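Local coordinates for protein cytochrome P450 reductase (Amycolatopsis methanolica 239, PDB 5OGX) that transfers electrons from NADH, through FAD and a [2Fe-2S] cluster, to the cytochrome P450 GcoA, which O-demethylates guaiacol and other lignin-derived aromatics, at residues G58-E61 and D62-S65; P18-L22 and L23-L27; A111-A114 and R115-R119; V172-D175 and G176-D180. All coordinates share one frame; numbering follows the deposited sequence.

Interaction 1: residues G58-E61 and D62-S65; sequences GAPE and DTLS. Unlike the reference sequence in segment 58-61: Gly58 (reference Ala).
Pro60 and Thr63 meet on the inside of a tight bend, the proline ring lying obliquely against the threonine hydroxyl. Thr63 is worth following outward. Its CB sits over the start of the bend, 3.7 Å from Pro60 O and a little farther from Pro60 CG. Beyond CB the side chain forks: with chi1 at -39°, OG1 swings beside its own backbone N and back toward the proline, where it comes within 3.1 Å of Pro60 CG, a close approach of oxygen to a ring methylene. The polar business of this hydroxyl lies elsewhere, in a hydrogen bond with Gly40 O of the cluster-binding loop, while CG2 takes the place opposite the backbone N.

The bend itself is held by Pro60 O, which accepts from Leu64 N at 2.9 Å and, weakly, from Thr63 N. On the outer side, a water sits 2.6 Å from Glu61 O and also near Asp62 O, the second link weak. Glu61 folds back at chi2 (-76°), so that its OE2 rests 3.4 Å from Ser65 CB. Leu64 CD2 touches Ala59 CB at 3.9 Å, and both residues pack on Leu75 of strand 73-75. Ser65 is the N-cap of the helix 66-70 that follows.

The chemistry is thus divided: main-chain bonds close the turn, apolar groups fasten it to the sheet, and the threonine hydroxyl, pressed against a proline and bonded to Gly40, ties it to the loop round the [2Fe-2S] cluster, whose nearest atoms lie about 5 Å from the Thr63 side chain.

Interaction 2: residues P18-L22 and L23-L27; sequences PGQTL and LEAFL
Thr21 O and Leu22 O receive the first helical bonds here, from Ala25 N at 3.0 Å and from Phe26 N at 3.0 Å, both nearly straight, as the loop passes into helix 22-28. Thr21 is the N-cap. Its chi1 of 66° sets OG1 between the backbone N and the carbonyl carbon, turned to the helix start, where it accepts from Glu24 N at 3.3 Å with an N-H...O angle of 160°. The Glu24 chain passes across the same hydroxyl, its CG 3.3 Å from Thr21 OG1.

Farther out, Glu24 OE1 takes protons from two waters. One of them also accepts from Thr21 N, and the other, 2.5 Å from Glu24 OE1, accepts from Gln20 NE2. The carboxylate therefore returns to the loop through water on two paths, while Glu24 OE2 is hydrogen-bonded to Asn38 ND2. Gln20 is stretched out along the first turn with its CD 4.0 Å from Ala25 CB; its OE1 bonds to Glu17 N.

On the buried side the Phe26 ring leans obliquely over the turn, CD2 lying 3.1 Å from Leu22 O, and its CE2 approaches Leu22 CB. Both side chains pack on Val7, placing this face of the helix against strand 5-9. Leu23 turns instead toward the metal centre, within about 4 Å of the cluster at nearest atoms. A helix packed across a mixed sheet fits the beta-grasp fold of plant-type [2Fe-2S] ferredoxin domains; here it opens with a threonine N-cap, and through Asn38 and Leu23 this helix start borders the cluster site.

Interaction 3: residues A111-A114 and R115-R119; sequences ADIA and RDTRR
Asp112 and Arg118 are brought side by side by similar first torsions, chi1 -75° and -84°, each placing CG opposite its carbonyl carbon; the arginine then runs extended to NE. It grips the carboxylate side-on: NE donates to Asp112 OD1 at 2.9 Å and NH2 to Asp112 OD2 at 3.1 Å. The carboxylate and guanidinium planes stand 53° apart, so NE meets OD1 from above the carboxylate plane while OD2 is approached on its syn side. Arg118 NH1 probably bonds to Leu178 O.

The two strands form a hairpin closed by a type II turn from Ala114 to Thr117. A classic bulge interrupts it, Ile113 and Ala114 both facing Thr117. Ile113 N donates to Thr117 O, and a water lies within hydrogen-bonding distance of both Thr117 O and Asp112 OD1. At the turn, Thr117 OG1 donates to Arg115 O at 2.8 Å.

Ile113 serves two neighbours. Its CG1 lies 3.7 Å from Thr117 CG2, and its CD1 sits over one face of the Arg119 guanidinium, off toward the rim. Arg119 itself forms salt bridges with Asp252 and Glu162, and Arg115 with Asp249 and Glu275.

Chemically, the surface ion pair ties Asp112 to Arg118 across the strands, a two-nitrogen grip that fixes how the guanidinium is turned, whereas the other two arginines spend their charges on acids elsewhere, Arg115 and the Arg119-Asp252 pair joining the hairpin to the NAD-binding part of the protein.

Interaction 4: residues V172-D175 and G176-D180; sequences VATD and GWLFD. Unlike the reference sequence in segment 172-175: Val172 (reference Ile). Unlike the reference sequence in segment 176-180: Gly176 (reference Arg). With FAD (flavin-adenine dinucleotide), chain B.
The pyrophosphate of FAD is held by the segment leading into the short helix 174-178, where three successive backbone amides point at its oxygens. Val172 N donates to FAD O1A, Ala173 N to FAD O1P at 2.8 Å, and Thr174 N to FAD O2P. The Thr174 side chain adds a fourth bond: with chi1 at 57°, OG1 is turned to the phosphate and donates to FAD O2P at 2.6 Å, while CG2 comes within 3.3 Å of FAD O4'. That hydroxyl also bonds to Val168 N. Amides set against the phosphates in this way are characteristic of the ferredoxin reductase family, and the three N-H groups probably favour the negative charge.

Behind the phosphate site the helix is wider than usual, with a pi-type turn. Leu178 N reaches Ala173 O at 2.8 Å, five residues back, and Phe179 N reaches Thr174 O at 2.9 Å. Trp177 N also donates to Thr174 O, from the opposite face of that carbonyl's plane. Thr174 O is met by the Phe179 ring at its edge, and Phe179 CD1 lies 4.1 Å from Thr174 CB. Trp177 CB rests 3.3 Å from Ala173 O, and Leu178 CD2 lies over one face of its indole, off toward the rim. Asp175 OD2 is hydrogen-bonded to Gly170 N, while OD1 forms a salt bridge with Arg167, and a water donates both to Asp175 O and to Asp180 OD2.

In the fold
Interactions 1 and 2 lie in the [2Fe-2S] domain, their centres about 18 Å apart, and approach the cluster through different side chains: Thr63 to about 5 Å and Leu23 to about 4 Å at nearest atoms. Interactions 3 and 4 belong to the FAD-binding domain and touch. They meet through Arg118 and Leu178, and Phe179 CZ packs 3.4 Å from Asp116 O, so the hairpin backs the helix that binds the pyrophosphate; the Thr117 side chain lies about 7 Å from FAD. Interactions 2 and 4 have nearest atoms about 16 Å apart. Interaction 2 borders the cluster, and interaction 4 binds the FAD pyrophosphate.

Interaction 1: residues G58-E61 and D62-S65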
loop_
_atom_site.group_PDB
_atom_site.type_symbol
_atom_site.label_atom_id
_atom_site.label_comp_id
_atom_site.label_asym_id
_atom_site.label_seq_id
_atom_site.Cartn_x
_atom_site.Cartn_y
_atom_site.Cartn_z
ATOM N N GLY A 58 19.083 -7.061 -6.824
ATOM C CA GLY A 58 18.212 -8.218 -6.891
ATOM C C GLY A 58 17.044 -8.068 -7.841
ATOM O O GLY A 58 16.033 -8.761 -7.698
ATOM N N ALA A 59 17.169 -7.175 -8.816
ATOM C CA ALA A 59 16.084 -6.918 -9.751
ATOM C C ALA A 59 15.711 -8.188 -10.513
ATOM O O ALA A 59 16.559 -8.747 -11.225
ATOM C CB ALA A 59 16.480 -5.809 -10.729
ATOM N N PRO A 60 14.476 -8.669 -10.403
ATOM C CA PRO A 60 14.093 -9.888 -11.126
ATOM C C PRO A 60 13.884 -9.639 -12.615
ATOM O O PRO A 60 13.545 -8.536 -13.051
ATOM C CB PRO A 60 12.786 -10.308 -10.443
ATOM C CG PRO A 60 12.243 -9.061 -9.863
ATOM C CD PRO A 60 13.408 -8.176 -9.518
ATOM N N GLU A 61 14.077 -10.704 -13.400
ATOM C CA GLU A 61 14.029 -10.574 -14.853
ATOM C C GLU A 61 12.638 -10.195 -15.337
ATOM O O GLU A 61 12.500 -9.458 -16.322
ATOM C CB GLU A 61 14.487 -11.878 -15.515
ATOM C CG GLU A 61 14.692 -11.796 -17.034
ATOM C CD GLU A 61 13.386 -11.794 -17.821
ATOM O OE1 GLU A 61 12.450 -12.521 -17.425
ATOM O OE2 GLU A 61 13.289 -11.050 -18.822
ATOM N N ASP A 62 11.589 -10.690 -14.677
ATOM C CA ASP A 62 10.248 -10.386 -15.161
ATOM C C ASP A 62 9.892 -8.926 -14.926
ATOM O O ASP A 62 9.080 -8.363 -15.667
ATOM C CB ASP A 62 9.222 -11.315 -14.513
ATOM C CG ASP A 62 8.784 -10.841 -13.150
ATOM O OD1 ASP A 62 9.621 -10.859 -12.224
ATOM O OD2 ASP A 62 7.605 -10.456 -13.004
ATOM N N THR A 63 10.495 -8.293 -13.918
ATOM C CA THR A 63 10.293 -6.869 -13.688
ATOM C C THR A 63 11.233 -6.002 -14.513
ATOM O O THR A 63 10.871 -4.877 -14.882
ATOM C CB THR A 63 10.493 -6.529 -12.204
ATOM O OG1 THR A 63 9.945 -7.571 -11.387
ATOM C CG2 THR A 63 9.782 -5.247 -11.882
ATOM N N LEU A 64 12.429 -6.501 -14.808
ATOM C CA LEU A 64 13.443 -5.718 -15.513
ATOM C C LEU A 64 14.232 -6.682 -16.398
ATOM O O LEU A 64 15.165 -7.338 -15.927
ATOM C CB LEU A 64 14.346 -4.993 -14.529
ATOM C CG LEU A 64 15.421 -4.100 -15.145
ATOM C CD1 LEU A 64 14.793 -2.801 -15.639
ATOM C CD2 LEU A 64 16.523 -3.831 -14.135
ATOM N N SER A 65 13.873 -6.737 -17.675
ATOM C CA SER A 65 14.448 -7.734 -18.569
ATOM C C SER A 65 15.900 -7.406 -18.916
ATOM O O SER A 65 16.377 -6.283 -18.737
ATOM C CB SER A 65 13.622 -7.827 -19.848
ATOM O OG SER A 65 13.926 -6.743 -20.703
HETATM O O HOH W 1 10.762 -8.979 -18.133
#

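Interaction 2: residues P18-L22 and L23-L27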
loop_
_atom_site.group_PDB
_atom_site.type_symbol
_atom_site.label_atom_id
_atom_site.label_comp_id
_atom_site.label_asym_id
_atom_site.label_seq_id
_atom_site.Cartn_x
_atom_site.Cartn_y
_atom_site.Cartn_z
ATOM N N PRO A 18 27.063 4.097 -1.172
ATOM C CA PRO A 18 27.271 3.040 -2.179
ATOM C C PRO A 18 26.469 1.773 -1.929
ATOM O O PRO A 18 26.184 1.038 -2.886
ATOM C CB PRO A 18 28.782 2.781 -2.093
ATOM C CG PRO A 18 29.345 4.083 -1.615
ATOM C CD PRO A 18 28.338 4.613 -0.639
ATOM N N GLY A 19 26.103 1.482 -0.683
ATOM C CA GLY A 19 25.265 0.330 -0.415
ATOM C C GLY A 19 23.780 0.620 -0.390
ATOM O O GLY A 19 22.973 -0.277 -0.126
ATOM N N GLN A 20 23.397 1.858 -0.677
ATOM C CA GLN A 20 22.026 2.334 -0.564
ATOM C C GLN A 20 21.372 2.395 -1.941
ATOM O O GLN A 20 22.031 2.709 -2.936
ATOM C CB GLN A 20 22.026 3.713 0.093
ATOM C CG GLN A 20 20.687 4.361 0.301
ATOM C CD GLN A 20 20.815 5.650 1.082
ATOM O OE1 GLN A 20 21.764 6.419 0.896
ATOM N NE2 GLN A 20 19.882 5.881 1.982
ATOM N N THR A 21 20.077 2.084 -1.997
ATOM C CA THR A 21 19.382 2.108 -3.277
ATOM C C THR A 21 18.961 3.525 -3.657
ATOM O O THR A 21 18.786 4.404 -2.806
ATOM C CB THR A 21 18.148 1.211 -3.241
ATOM O OG1 THR A 21 17.199 1.749 -2.319
ATOM C CG2 THR A 21 18.525 -0.202 -2.831
ATOM N N LEU A 22 18.795 3.738 -4.968
ATOM C CA LEU A 22 18.333 5.035 -5.453
ATOM C C LEU A 22 17.016 5.431 -4.794
ATOM O O LEU A 22 16.854 6.563 -4.323
ATOM C CB LEU A 22 18.169 4.999 -6.974
ATOM C CG LEU A 22 19.430 4.778 -7.802
ATOM C CD1 LEU A 22 19.133 4.895 -9.301
ATOM C CD2 LEU A 22 20.487 5.762 -7.370
ATOM N N LEU A 23 16.044 4.517 -4.776
ATOM C CA LEU A 23 14.746 4.857 -4.203
ATOM C C LEU A 23 14.889 5.332 -2.763
ATOM O O LEU A 23 14.320 6.357 -2.381
ATOM C CB LEU A 23 13.791 3.666 -4.280
ATOM C CG LEU A 23 12.411 3.995 -3.671
ATOM C CD1 LEU A 23 11.684 5.102 -4.453
ATOM C CD2 LEU A 23 11.565 2.736 -3.614
ATOM N N GLU A 24 15.645 4.596 -1.942
ATOM C CA GLU A 24 15.720 4.962 -0.533
ATOM C C GLU A 24 16.465 6.270 -0.334
ATOM O O GLU A 24 16.089 7.071 0.528
ATOM C CB GLU A 24 16.355 3.831 0.271
ATOM C CG GLU A 24 15.405 2.654 0.318
ATOM C CD GLU A 24 15.652 1.722 1.464
ATOM O OE1 GLU A 24 16.764 1.761 2.038
ATOM O OE2 GLU A 24 14.729 0.933 1.764
ATOM N N ALA A 25 17.487 6.527 -1.149
ATOM C CA ALA A 25 18.178 7.807 -1.067
ATOM C C ALA A 25 17.233 8.963 -1.389
ATOM O O ALA A 25 17.216 9.977 -0.680
ATOM C CB ALA A 25 19.388 7.815 -2.005
ATOM N N PHE A 26 16.431 8.829 -2.458
ATOM C CA PHE A 26 15.509 9.903 -2.820
ATOM C C PHE A 26 14.441 10.088 -1.745
ATOM O O PHE A 26 14.234 11.202 -1.257
ATOM C CB PHE A 26 14.855 9.635 -4.186
ATOM C CG PHE A 26 15.790 9.869 -5.362
ATOM C CD1 PHE A 26 16.422 11.093 -5.531
ATOM C CD2 PHE A 26 16.035 8.864 -6.283
ATOM C CE1 PHE A 26 17.307 11.314 -6.594
ATOM C CE2 PHE A 26 16.911 9.079 -7.355
ATOM C CZ PHE A 26 17.541 10.305 -7.511
ATOM N N LEU A 27 13.758 9.010 -1.340
ATOM C CA LEU A 27 12.672 9.211 -0.382
ATOM C C LEU A 27 13.189 9.691 0.971
ATOM O O LEU A 27 12.517 10.475 1.652
ATOM C CB LEU A 27 11.847 7.933 -0.201
ATOM C CG LEU A 27 11.130 7.370 -1.427
ATOM C CD1 LEU A 27 10.389 6.076 -1.043
ATOM C CD2 LEU A 27 10.169 8.382 -2.042
HETATM O O HOH W 2 18.187 3.581 3.010
HETATM O O HOH W 3 19.040 0.928 0.516
#

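Interaction 3: residues A111-A114 and R115-R119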
loop_
_atom_site.group_PDB
_atom_site.type_symbol
_atom_site.label_atom_id
_atom_site.label_comp_id
_atom_site.label_asym_id
_atom_site.label_seq_id
_atom_site.Cartn_x
_atom_site.Cartn_y
_atom_site.Cartn_z
ATOM N N ALA A 111 -3.865 -7.743 18.992
ATOM C CA ALA A 111 -5.189 -8.264 19.304
ATOM C C ALA A 111 -5.641 -9.192 18.190
ATOM O O ALA A 111 -5.510 -8.860 17.008
ATOM C CB ALA A 111 -6.200 -7.125 19.490
ATOM N N ASP A 112 -6.169 -10.352 18.567
ATOM C CA ASP A 112 -6.780 -11.259 17.604
ATOM C C ASP A 112 -8.181 -10.732 17.314
ATOM O O ASP A 112 -9.032 -10.709 18.206
ATOM C CB ASP A 112 -6.813 -12.684 18.162
ATOM C CG ASP A 112 -5.450 -13.350 18.144
ATOM O OD1 ASP A 112 -4.934 -13.645 17.046
ATOM O OD2 ASP A 112 -4.874 -13.561 19.234
ATOM N N ILE A 113 -8.423 -10.274 16.085
ATOM C CA ILE A 113 -9.675 -9.596 15.766
ATOM C C ILE A 113 -10.593 -10.414 14.868
ATOM O O ILE A 113 -11.788 -10.084 14.774
ATOM C CB ILE A 113 -9.424 -8.201 15.147
ATOM C CG1 ILE A 113 -8.658 -8.295 13.818
ATOM C CG2 ILE A 113 -8.685 -7.307 16.134
ATOM C CD1 ILE A 113 -8.473 -6.937 13.153
ATOM N N ALA A 114 -10.095 -11.460 14.223
ATOM C CA ALA A 114 -10.891 -12.299 13.332
ATOM C C ALA A 114 -10.055 -13.527 13.001
ATOM O O ALA A 114 -8.878 -13.609 13.363
ATOM C CB ALA A 114 -11.309 -11.545 12.061
ATOM N N ARG A 115 -10.676 -14.486 12.315
ATOM C CA ARG A 115 -9.956 -15.685 11.904
ATOM C C ARG A 115 -8.660 -15.314 11.196
ATOM O O ARG A 115 -8.671 -14.577 10.203
ATOM C CB ARG A 115 -10.816 -16.550 10.986
ATOM C CG ARG A 115 -10.083 -17.787 10.478
ATOM C CD ARG A 115 -11.051 -18.784 9.861
ATOM N NE ARG A 115 -11.742 -18.227 8.700
ATOM C CZ ARG A 115 -12.714 -18.854 8.044
ATOM N NH1 ARG A 115 -13.292 -18.283 6.997
ATOM N NH2 ARG A 115 -13.104 -20.055 8.439
ATOM N N ASP A 116 -7.543 -15.805 11.738
ATOM C CA ASP A 116 -6.207 -15.582 11.176
ATOM C C ASP A 116 -5.886 -14.101 10.986
ATOM O O ASP A 116 -5.112 -13.747 10.099
ATOM C CB ASP A 116 -6.035 -16.311 9.840
ATOM C CG ASP A 116 -5.937 -17.812 10.001
ATOM O OD1 ASP A 116 -5.538 -18.272 11.089
ATOM O OD2 ASP A 116 -6.261 -18.526 9.032
ATOM N N THR A 117 -6.452 -13.221 11.811
ATOM C CA THR A 117 -6.287 -11.785 11.617
ATOM C C THR A 117 -5.933 -11.122 12.938
ATOM O O THR A 117 -6.583 -11.376 13.958
ATOM C CB THR A 117 -7.558 -11.146 11.037
ATOM O OG1 THR A 117 -7.964 -11.859 9.864
ATOM C CG2 THR A 117 -7.289 -9.699 10.666
ATOM N N ARG A 118 -4.909 -10.267 12.912
ATOM C CA ARG A 118 -4.498 -9.514 14.085
ATOM C C ARG A 118 -4.414 -8.025 13.781
ATOM O O ARG A 118 -3.988 -7.622 12.694
ATOM C CB ARG A 118 -3.150 -9.989 14.599
ATOM C CG ARG A 118 -3.286 -11.197 15.492
ATOM C CD ARG A 118 -1.962 -11.710 16.013
ATOM N NE ARG A 118 -2.236 -12.563 17.166
ATOM C CZ ARG A 118 -1.353 -12.917 18.095
ATOM N NH1 ARG A 118 -0.090 -12.504 18.031
ATOM N NH2 ARG A 118 -1.750 -13.695 19.096
ATOM N N ARG A 119 -4.795 -7.218 14.764
ATOM C CA ARG A 119 -4.512 -5.792 14.757
ATOM C C ARG A 119 -3.232 -5.562 15.544
ATOM O O ARG A 119 -3.052 -6.124 16.627
ATOM C CB ARG A 119 -5.660 -4.984 15.371
ATOM C CG ARG A 119 -5.649 -3.503 14.957
ATOM C CD ARG A 119 -6.544 -2.632 15.837
ATOM N NE ARG A 119 -7.845 -3.248 16.111
ATOM C CZ ARG A 119 -8.888 -3.209 15.284
ATOM N NH1 ARG A 119 -8.804 -2.582 14.106
ATOM N NH2 ARG A 119 -10.021 -3.802 15.636
HETATM O O HOH W 4 -6.427 -14.066 15.087
#

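Interaction 4: residues V172-D175 and G176-D180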
loop_
_atom_site.group_PDB
_atom_site.type_symbol
_atom_site.label_atom_id
_atom_site.label_comp_id
_atom_site.label_asym_id
_atom_site.label_seq_id
_atom_site.Cartn_x
_atom_site.Cartn_y
_atom_site.Cartn_z
ATOM N N VAL A 172 7.291 -16.389 7.488
ATOM C CA VAL A 172 8.367 -15.941 8.364
ATOM C C VAL A 172 7.881 -14.833 9.294
ATOM O O VAL A 172 8.075 -14.899 10.515
ATOM C CB VAL A 172 9.580 -15.505 7.523
ATOM C CG1 VAL A 172 10.596 -14.724 8.367
ATOM C CG2 VAL A 172 10.231 -16.721 6.882
ATOM N N ALA A 173 7.237 -13.797 8.733
ATOM C CA ALA A 173 6.823 -12.663 9.553
ATOM C C ALA A 173 5.532 -12.938 10.308
ATOM O O ALA A 173 5.374 -12.482 11.439
ATOM C CB ALA A 173 6.647 -11.403 8.701
ATOM N N THR A 174 4.578 -13.639 9.696
ATOM C CA THR A 174 3.258 -13.777 10.327
ATOM C C THR A 174 3.228 -14.998 11.240
ATOM O O THR A 174 3.265 -14.860 12.466
ATOM C CB THR A 174 2.163 -13.807 9.258
ATOM O OG1 THR A 174 2.413 -14.869 8.331
ATOM C CG2 THR A 174 2.146 -12.491 8.521
ATOM N N ASP A 175 3.183 -16.198 10.649
ATOM C CA ASP A 175 3.189 -17.435 11.428
ATOM C C ASP A 175 4.362 -17.478 12.405
ATOM O O ASP A 175 4.223 -17.968 13.530
ATOM C CB ASP A 175 3.245 -18.630 10.473
ATOM C CG ASP A 175 2.309 -19.767 10.869
ATOM O OD1 ASP A 175 1.417 -19.570 11.724
ATOM O OD2 ASP A 175 2.469 -20.869 10.302
ATOM N N GLY A 176 5.517 -16.945 12.004
ATOM C CA GLY A 176 6.704 -17.048 12.834
ATOM C C GLY A 176 6.952 -15.935 13.841
ATOM O O GLY A 176 7.869 -16.058 14.662
ATOM N N TRP A 177 6.169 -14.855 13.825
ATOM C CA TRP A 177 6.483 -13.718 14.686
ATOM C C TRP A 177 5.243 -12.925 15.094
ATOM O O TRP A 177 4.915 -12.866 16.284
ATOM C CB TRP A 177 7.502 -12.815 13.990
ATOM C CG TRP A 177 7.733 -11.481 14.639
ATOM C CD1 TRP A 177 7.960 -11.233 15.966
ATOM C CD2 TRP A 177 7.780 -10.207 13.978
ATOM N NE1 TRP A 177 8.142 -9.881 16.168
ATOM C CE2 TRP A 177 8.031 -9.232 14.965
ATOM C CE3 TRP A 177 7.627 -9.799 12.649
ATOM C CZ2 TRP A 177 8.129 -7.870 14.661
ATOM C CZ3 TRP A 177 7.729 -8.441 12.348
ATOM C CH2 TRP A 177 7.987 -7.499 13.351
ATOM N N LEU A 178 4.546 -12.310 14.129
ATOM C CA LEU A 178 3.425 -11.446 14.491
ATOM C C LEU A 178 2.281 -12.232 15.126
ATOM O O LEU A 178 1.493 -11.663 15.890
ATOM C CB LEU A 178 2.933 -10.674 13.266
ATOM C CG LEU A 178 3.997 -9.746 12.667
ATOM C CD1 LEU A 178 3.579 -9.271 11.280
ATOM C CD2 LEU A 178 4.263 -8.560 13.587
ATOM N N PHE A 179 2.173 -13.523 14.824
ATOM C CA PHE A 179 1.181 -14.393 15.442
ATOM C C PHE A 179 1.781 -15.304 16.501
ATOM O O PHE A 179 1.049 -16.080 17.124
ATOM C CB PHE A 179 0.487 -15.238 14.369
ATOM C CG PHE A 179 -0.569 -14.492 13.613
ATOM C CD1 PHE A 179 -0.214 -13.564 12.636
ATOM C CD2 PHE A 179 -1.912 -14.691 13.896
ATOM C CE1 PHE A 179 -1.186 -12.864 11.944
ATOM C CE2 PHE A 179 -2.891 -13.988 13.212
ATOM C CZ PHE A 179 -2.528 -13.075 12.234
ATOM N N ASP A 180 3.094 -15.224 16.727
ATOM C CA ASP A 180 3.745 -16.159 17.649
ATOM C C ASP A 180 4.992 -15.484 18.222
ATOM O O ASP A 180 6.119 -15.708 17.770
ATOM C CB ASP A 180 4.108 -17.472 16.960
ATOM C CG ASP A 180 4.909 -18.382 17.857
ATOM O OD1 ASP A 180 4.720 -18.283 19.086
ATOM O OD2 ASP A 180 5.728 -19.172 17.338
HETATM P PA FAD B . 6.489 -15.584 3.750
HETATM O O1A FAD B . 7.486 -16.293 4.634
HETATM O O2A FAD B . 7.094 -14.516 2.872
HETATM O O5B FAD B . 5.704 -16.659 2.776
HETATM C C5B FAD B . 5.547 -17.993 3.207
HETATM C C4B FAD B . 5.055 -18.820 1.984
HETATM O O4B FAD B . 3.814 -18.515 1.721
HETATM C C3B FAD B . 5.853 -18.437 0.727
HETATM O O3B FAD B . 6.028 -19.543 -0.039
HETATM C C2B FAD B . 4.965 -17.381 0.026
HETATM O O2B FAD B . 5.256 -17.299 -1.437
HETATM C C1B FAD B . 3.746 -17.775 0.286
HETATM N N9A FAD B . 2.852 -16.667 0.502
HETATM C C8A FAD B . 3.198 -15.408 0.804
HETATM N N7A FAD B . 2.071 -14.698 0.951
HETATM C C5A FAD B . 1.033 -15.530 0.751
HETATM C C6A FAD B . -0.324 -15.314 0.785
HETATM N N6A FAD B . -1.241 -14.215 1.024
HETATM N N1A FAD B . -1.162 -16.317 0.553
HETATM C C2A FAD B . -0.680 -17.555 0.277
HETATM N N3A FAD B . 0.659 -17.776 0.243
HETATM C C4A FAD B . 1.509 -16.749 0.482
HETATM N N1 FAD B . -0.073 -8.285 4.495
HETATM C C2 FAD B . -1.051 -8.078 5.556
HETATM O O2 FAD B . -1.432 -8.995 6.203
HETATM N N3 FAD B . -1.539 -6.718 5.829
HETATM C C4 FAD B . -1.118 -5.574 5.081
HETATM O O4 FAD B . -1.547 -4.495 5.320
HETATM C C4X FAD B . -0.134 -5.820 3.983
HETATM N N5 FAD B . 0.333 -4.696 3.230
HETATM C C5X FAD B . 1.283 -4.955 2.152
HETATM C C6 FAD B . 1.691 -3.867 1.374
HETATM C C7 FAD B . 2.602 -4.132 0.349
HETATM C C7M FAD B . 2.953 -2.835 -0.379
HETATM C C8 FAD B . 3.081 -5.418 0.113
HETATM C C8M FAD B . 4.082 -5.605 -1.021
HETATM C C9 FAD B . 2.662 -6.499 0.882
HETATM C C9A FAD B . 1.755 -6.253 1.893
HETATM N N10 FAD B . 1.320 -7.404 2.703
HETATM C C10 FAD B . 0.361 -7.155 3.726
HETATM C "C1'" FAD B . 1.876 -8.752 2.487
HETATM C "C2'" FAD B . 2.977 -8.838 3.628
HETATM O "O2'" FAD B . 4.030 -7.894 3.487
HETATM C "C3'" FAD B . 3.654 -10.221 3.754
HETATM O "O3'" FAD B . 4.038 -10.632 2.473
HETATM C "C4'" FAD B . 2.698 -11.264 4.361
HETATM O "O4'" FAD B . 2.360 -10.896 5.672
HETATM C "C5'" FAD B . 3.349 -12.664 4.391
HETATM O "O5'" FAD B . 4.661 -12.555 4.909
HETATM P P FAD B . 5.308 -13.827 5.719
HETATM O O1P FAD B . 6.739 -13.483 6.031
HETATM O O2P FAD B . 4.442 -14.223 6.892
HETATM O O3P FAD B . 5.232 -15.065 4.648
HETATM O O HOH W 5 5.629 -20.340 14.463
#